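PDB 3HR6: putative surface-anchored fimbrial subunit from Corynebacterium diphtheriae, which forms the shaft of a surface pilus as its major pilin, a chain of tandem Ig-like modules that probably serves in adhesion. Local coordinates for residues T188-K192 / W284-E288; F117-Q123 / V135-P139. All coordinates share one frame; numbering follows the deposited sequence.

Contact 1 of 2, residues T188-K192 / W284-E288; sequences TVADK and WDPEE
The indole of Trp284 meets strand 188-192 along its six-membered ring. Ala190 CB lies 3.6 Å from Trp284 CZ3, and the methyl CG2 of Thr188 touches the same border at CE3. Both methyls come in obliquely. One face of the indole carries CA of Pro286, off toward the rim. Pro286 also adds its ring, with CG 3.8 Å from Ala190 CB. The indole N-H is bound by Leu294 O, and Trp274 of strand 268-276 packs against Trp284 and Pro286.

Lys192 runs out fully extended over the turn. CG stands anti to the backbone N (chi1 -173°), and Lys192 NZ reaches Asp285 OD2 at 2.8 Å in a salt bridge. The ammonium approaches OD2 on its syn side, 16° out of the carboxylate plane. Asp285 OD1 takes the backbone N of Glu287 at 2.8 Å, from above that plane, which makes an Asx turn at the start of the type I turn 285-288. One carboxylate thus shapes the turn and ties it to the strand.

Glu287 makes its salt bridge with Arg229. A water joins Glu287 OE2 to Lys192 N, 2.7 Å from Glu287 OE2 and 2.8 Å from Lys192 N. An apolar end at Trp284 gives way to a charged, hydrated end at Lys192, where the lysine would be expected to favour the ionised form of Asp285.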
loop_
_atom_site.group_PDB
_atom_site.type_symbol
_atom_site.label_atom_id
_atom_site.label_comp_id
_atom_site.label_asym_id
_atom_site.label_seq_id
_atom_site.Cartn_x
_atom_site.Cartn_y
_atom_site.Cartn_z
ATOM N N THR A 188 3.466 -9.203 7.799
ATOM C CA THR A 188 3.525 -7.784 8.066
ATOM C C THR A 188 2.639 -7.026 7.078
ATOM O O THR A 188 2.661 -7.310 5.893
ATOM C CB THR A 188 4.972 -7.286 7.954
ATOM O OG1 THR A 188 5.767 -7.899 8.973
ATOM C CG2 THR A 188 5.056 -5.756 8.124
ATOM N N VAL A 189 1.834 -6.092 7.560
ATOM C CA VAL A 189 1.089 -5.176 6.695
ATOM C C VAL A 189 1.651 -3.797 7.014
ATOM O O VAL A 189 1.615 -3.379 8.158
ATOM C CB VAL A 189 -0.426 -5.225 6.895
ATOM C CG1 VAL A 189 -1.145 -4.125 5.986
ATOM C CG2 VAL A 189 -0.961 -6.641 6.604
ATOM N N ALA A 190 2.226 -3.120 5.995
ATOM C CA ALA A 190 2.823 -1.808 6.191
ATOM C C ALA A 190 2.227 -0.818 5.247
ATOM O O ALA A 190 1.831 -1.152 4.131
ATOM C CB ALA A 190 4.345 -1.828 5.958
ATOM N N ASP A 191 2.170 0.418 5.723
ATOM C CA ASP A 191 1.532 1.477 4.922
ATOM C C ASP A 191 2.336 2.723 5.111
ATOM O O ASP A 191 2.453 3.220 6.239
ATOM C CB ASP A 191 0.070 1.650 5.376
ATOM C CG ASP A 191 -0.729 2.585 4.480
ATOM O OD1 ASP A 191 -0.140 3.597 3.994
ATOM O OD2 ASP A 191 -1.898 2.285 4.260
ATOM N N LYS A 192 2.945 3.224 4.033
ATOM C CA LYS A 192 3.710 4.463 4.101
ATOM C C LYS A 192 2.725 5.538 3.733
ATOM O O LYS A 192 2.377 5.703 2.548
ATOM C CB LYS A 192 4.929 4.461 3.160
ATOM C CG LYS A 192 5.871 5.649 3.290
ATOM C CD LYS A 192 7.072 5.388 2.326
ATOM C CE LYS A 192 8.180 6.371 2.446
ATOM N NZ LYS A 192 9.215 6.010 1.454
ATOM N N TRP A 284 11.003 -1.689 8.001
ATOM C CA TRP A 284 10.842 -1.935 6.559
ATOM C C TRP A 284 10.068 -0.797 5.906
ATOM O O TRP A 284 8.999 -0.406 6.380
ATOM C CB TRP A 284 10.121 -3.251 6.364
ATOM C CG TRP A 284 9.795 -3.629 4.976
ATOM C CD1 TRP A 284 10.669 -3.773 3.938
ATOM C CD2 TRP A 284 8.510 -4.025 4.483
ATOM N NE1 TRP A 284 9.991 -4.186 2.819
ATOM C CE2 TRP A 284 8.662 -4.346 3.120
ATOM C CE3 TRP A 284 7.233 -4.092 5.048
ATOM C CZ2 TRP A 284 7.583 -4.744 2.333
ATOM C CZ3 TRP A 284 6.176 -4.501 4.283
ATOM C CH2 TRP A 284 6.338 -4.814 2.923
ATOM N N ASP A 285 10.649 -0.241 4.844
ATOM C CA ASP A 285 9.961 0.699 3.999
ATOM C C ASP A 285 9.406 -0.093 2.805
ATOM O O ASP A 285 10.203 -0.562 1.971
ATOM C CB ASP A 285 10.912 1.802 3.497
ATOM C CG ASP A 285 10.189 2.831 2.590
ATOM O OD1 ASP A 285 9.023 2.601 2.233
ATOM O OD2 ASP A 285 10.784 3.886 2.280
ATOM N N PRO A 286 8.067 -0.293 2.752
ATOM C CA PRO A 286 7.476 -1.084 1.697
ATOM C C PRO A 286 7.620 -0.446 0.320
ATOM O O PRO A 286 7.427 -1.137 -0.692
ATOM C CB PRO A 286 5.999 -1.164 2.097
ATOM C CG PRO A 286 5.758 0.011 2.945
ATOM C CD PRO A 286 7.044 0.326 3.617
ATOM N N GLU A 287 7.947 0.841 0.284
ATOM C CA GLU A 287 8.138 1.545 -0.989
ATOM C C GLU A 287 9.623 1.853 -1.206
ATOM O O GLU A 287 9.974 2.870 -1.803
ATOM C CB GLU A 287 7.197 2.776 -1.073
ATOM C CG GLU A 287 5.705 2.397 -0.744
ATOM C CD GLU A 287 4.690 3.530 -0.941
ATOM O OE1 GLU A 287 5.156 4.677 -1.120
ATOM O OE2 GLU A 287 3.464 3.249 -0.912
ATOM N N GLU A 288 10.485 0.962 -0.699
ATOM C CA GLU A 288 11.925 0.957 -0.981
ATOM C C GLU A 288 12.196 0.139 -2.268
ATOM O O GLU A 288 11.338 -0.631 -2.731
ATOM C CB GLU A 288 12.629 0.343 0.223
ATOM C CG GLU A 288 14.149 0.404 0.300
ATOM C CD GLU A 288 14.748 -0.917 0.786
ATOM O OE1 GLU A 288 14.009 -1.764 1.357
ATOM O OE2 GLU A 288 15.949 -1.138 0.583
HETATM O O HOH W 1 1.185 4.982 0.220
HETATM O O HOH W 2 2.660 2.142 1.472
HETATM O O HOH W 3 9.002 5.874 -1.310
#

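Contact 2 of 2, residues F117-Q123 / V135-P139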
loop_
_atom_site.group_PDB
_atom_site.type_symbol
_atom_site.label_atom_id
_atom_site.label_comp_id
_atom_site.label_asym_id
_atom_site.label_seq_id
_atom_site.Cartn_x
_atom_site.Cartn_y
_atom_site.Cartn_z
ATOM N N PHE A 117 15.916 -26.403 -0.198
ATOM C CA PHE A 117 15.951 -27.810 -0.502
ATOM C C PHE A 117 17.247 -28.202 -1.191
ATOM O O PHE A 117 17.892 -27.399 -1.831
ATOM C CB PHE A 117 14.730 -28.214 -1.343
ATOM C CG PHE A 117 14.695 -27.606 -2.728
ATOM C CD1 PHE A 117 15.179 -28.311 -3.823
ATOM C CD2 PHE A 117 14.143 -26.357 -2.937
ATOM C CE1 PHE A 117 15.161 -27.768 -5.089
ATOM C CE2 PHE A 117 14.127 -25.795 -4.194
ATOM C CZ PHE A 117 14.592 -26.516 -5.281
ATOM N N LEU A 118 17.610 -29.462 -1.026
ATOM C CA LEU A 118 18.862 -29.999 -1.544
ATOM C C LEU A 118 18.649 -30.540 -2.959
ATOM O O LEU A 118 17.572 -31.067 -3.285
ATOM C CB LEU A 118 19.367 -31.118 -0.638
ATOM C CG LEU A 118 19.777 -30.768 0.800
ATOM C CD1 LEU A 118 19.913 -32.035 1.656
ATOM C CD2 LEU A 118 21.047 -29.942 0.783
ATOM N N VAL A 119 19.678 -30.375 -3.792
ATOM C CA VAL A 119 19.718 -30.927 -5.155
ATOM C C VAL A 119 21.129 -31.422 -5.426
ATOM O O VAL A 119 22.071 -30.647 -5.380
ATOM C CB VAL A 119 19.413 -29.869 -6.246
ATOM C CG1 VAL A 119 19.245 -30.524 -7.575
ATOM C CG2 VAL A 119 18.147 -29.058 -5.905
ATOM N N ALA A 120 21.250 -32.695 -5.735
ATOM C CA ALA A 120 22.512 -33.259 -6.193
ATOM C C ALA A 120 22.688 -32.973 -7.693
ATOM O O ALA A 120 21.726 -33.006 -8.463
ATOM C CB ALA A 120 22.557 -34.766 -5.920
ATOM N N ALA A 121 23.924 -32.713 -8.117
ATOM C CA ALA A 121 24.213 -32.611 -9.541
ATOM C C ALA A 121 25.596 -33.175 -9.773
ATOM O O ALA A 121 26.528 -32.821 -9.059
ATOM C CB ALA A 121 24.090 -31.162 -10.035
ATOM N N PRO A 122 25.733 -34.105 -10.731
ATOM C CA PRO A 122 24.695 -34.642 -11.593
ATOM C C PRO A 122 23.800 -35.633 -10.844
ATOM O O PRO A 122 24.047 -35.929 -9.680
ATOM C CB PRO A 122 25.505 -35.341 -12.690
ATOM C CG PRO A 122 26.736 -35.759 -12.027
ATOM C CD PRO A 122 27.042 -34.735 -10.996
ATOM N N GLN A 123 22.772 -36.139 -11.518
ATOM C CA GLN A 123 21.956 -37.214 -10.985
ATOM C C GLN A 123 21.983 -38.345 -11.994
ATOM O O GLN A 123 22.510 -38.182 -13.087
ATOM C CB GLN A 123 20.534 -36.714 -10.731
ATOM C CG GLN A 123 20.523 -35.662 -9.649
ATOM C CD GLN A 123 19.152 -35.133 -9.366
ATOM O OE1 GLN A 123 18.156 -35.718 -9.785
ATOM N NE2 GLN A 123 19.086 -34.006 -8.676
ATOM N N VAL A 135 19.936 -30.943 -14.539
ATOM C CA VAL A 135 18.914 -31.287 -13.571
ATOM C C VAL A 135 17.831 -30.207 -13.547
ATOM O O VAL A 135 18.116 -29.025 -13.795
ATOM C CB VAL A 135 19.550 -31.500 -12.188
ATOM C CG1 VAL A 135 18.486 -31.678 -11.086
ATOM C CG2 VAL A 135 20.486 -32.723 -12.267
ATOM N N HIS A 136 16.594 -30.645 -13.298
ATOM C CA HIS A 136 15.416 -29.764 -13.140
ATOM C C HIS A 136 14.720 -30.007 -11.804
ATOM O O HIS A 136 14.509 -31.173 -11.405
ATOM C CB HIS A 136 14.425 -30.040 -14.265
ATOM C CG HIS A 136 14.949 -29.680 -15.612
ATOM N ND1 HIS A 136 14.747 -28.440 -16.175
ATOM C CD2 HIS A 136 15.728 -30.365 -16.477
ATOM C CE1 HIS A 136 15.343 -28.396 -17.356
ATOM N NE2 HIS A 136 15.951 -29.546 -17.558
ATOM N N VAL A 137 14.363 -28.909 -11.135
ATOM C CA VAL A 137 13.668 -28.952 -9.854
ATOM C C VAL A 137 12.523 -27.963 -9.889
ATOM O O VAL A 137 12.532 -27.007 -10.663
ATOM C CB VAL A 137 14.594 -28.667 -8.666
ATOM C CG1 VAL A 137 15.673 -29.742 -8.619
ATOM C CG2 VAL A 137 15.216 -27.295 -8.796
ATOM N N TYR A 138 11.526 -28.242 -9.067
ATOM C CA TYR A 138 10.197 -27.664 -9.208
ATOM C C TYR A 138 9.611 -27.251 -7.835
ATOM O O TYR A 138 8.535 -27.706 -7.443
ATOM C CB TYR A 138 9.277 -28.687 -9.892
ATOM C CG TYR A 138 9.727 -29.067 -11.276
ATOM C CD1 TYR A 138 9.296 -28.352 -12.397
ATOM C CD2 TYR A 138 10.602 -30.117 -11.469
ATOM C CE1 TYR A 138 9.728 -28.694 -13.674
ATOM C CE2 TYR A 138 11.057 -30.454 -12.730
ATOM C CZ TYR A 138 10.617 -29.735 -13.826
ATOM O OH TYR A 138 11.069 -30.064 -15.072
ATOM N N PRO A 139 10.310 -26.388 -7.104
ATOM C CA PRO A 139 9.797 -25.889 -5.824
ATOM C C PRO A 139 8.456 -25.137 -5.991
ATOM O O PRO A 139 8.278 -24.430 -6.988
ATOM C CB PRO A 139 10.908 -24.952 -5.372
ATOM C CG PRO A 139 11.484 -24.451 -6.661
ATOM C CD PRO A 139 11.544 -25.682 -7.502
#
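Phe117, Val119 and Gln123 face Val135, Val137 and Pro139 across a beta hairpin, strands 117-124 and 131-143, of the N-terminal pilin domain. The short strands 117-121 and 135-137 run antiparallel, at 167°. Their axes come no closer than 8.5 Å, and no hydrogen bond crosses between the two segments. Instead, the backbones of Phe117, Val119 and Ala121 bond to strand 97-103, and that of Val135 to Ser6 of strand 5-13. Side chains thus join two arms of the domain's beta structure.

The tight part is apolar. Phe117 CG lies between the backbone N and the carbonyl carbon (chi1 66°), which carries the far end of the ring to Val137 and Pro139. Val137 CG2 lies at the ring edge, in plane, 3.7 Å from Phe117 CZ. The Pro139 side chain crosses that of Phe117 at about a right angle and brings Pro139 CB to 3.5 Å from Phe117 CE2. Val119 and Val137 meet tip to tip, CG2 of Val119 on CG1 of Val137 at 3.7 Å. The Val119 and Val135 side chains pass each other in opposite directions, with Val119 CG1 3.8 Å from Val135 CG1. Val101 packs on Phe117 and Val119, and Val9 on Pro139.

The other side is the solvent side. His136 and Tyr138 are exposed and turn away from strand 117-121. Both rings meet His10, and His136 ND1 is hydrogen-bonded to it. Beyond Pro122, which follows a cis peptide bond, the partly exposed Gln123 closes the row. Its extended chain lies across Val135, with Gln123 NE2 3.4 Å from Val135 CG1. The same amide nitrogen is bonded within its own segment: Gln123 NE2 donates to Ala120 O at 2.8 Å, in the carbonyl plane and on a lone pair, with an N-H...O angle of 156°.

Contacts 1 and 2 sit in different parts of the elongated pilin. Contact 2 belongs to the N-terminal domain, and both its segments precede those of contact 1. Contact 1 joins a strand of the following Cna-B-like domain to the loop after strand 268-276. Their centres are about 34 Å apart, and their nearest atoms about 22 Å, so they do not touch. The centre of contact 1 is about 7 Å from the centre of the chain, that of contact 2 about 37 Å. Neither involves the calcium site of Asp153, Asp155, Gln158, Gly160 and Glu165, or the disulfide Cys333-Cys393.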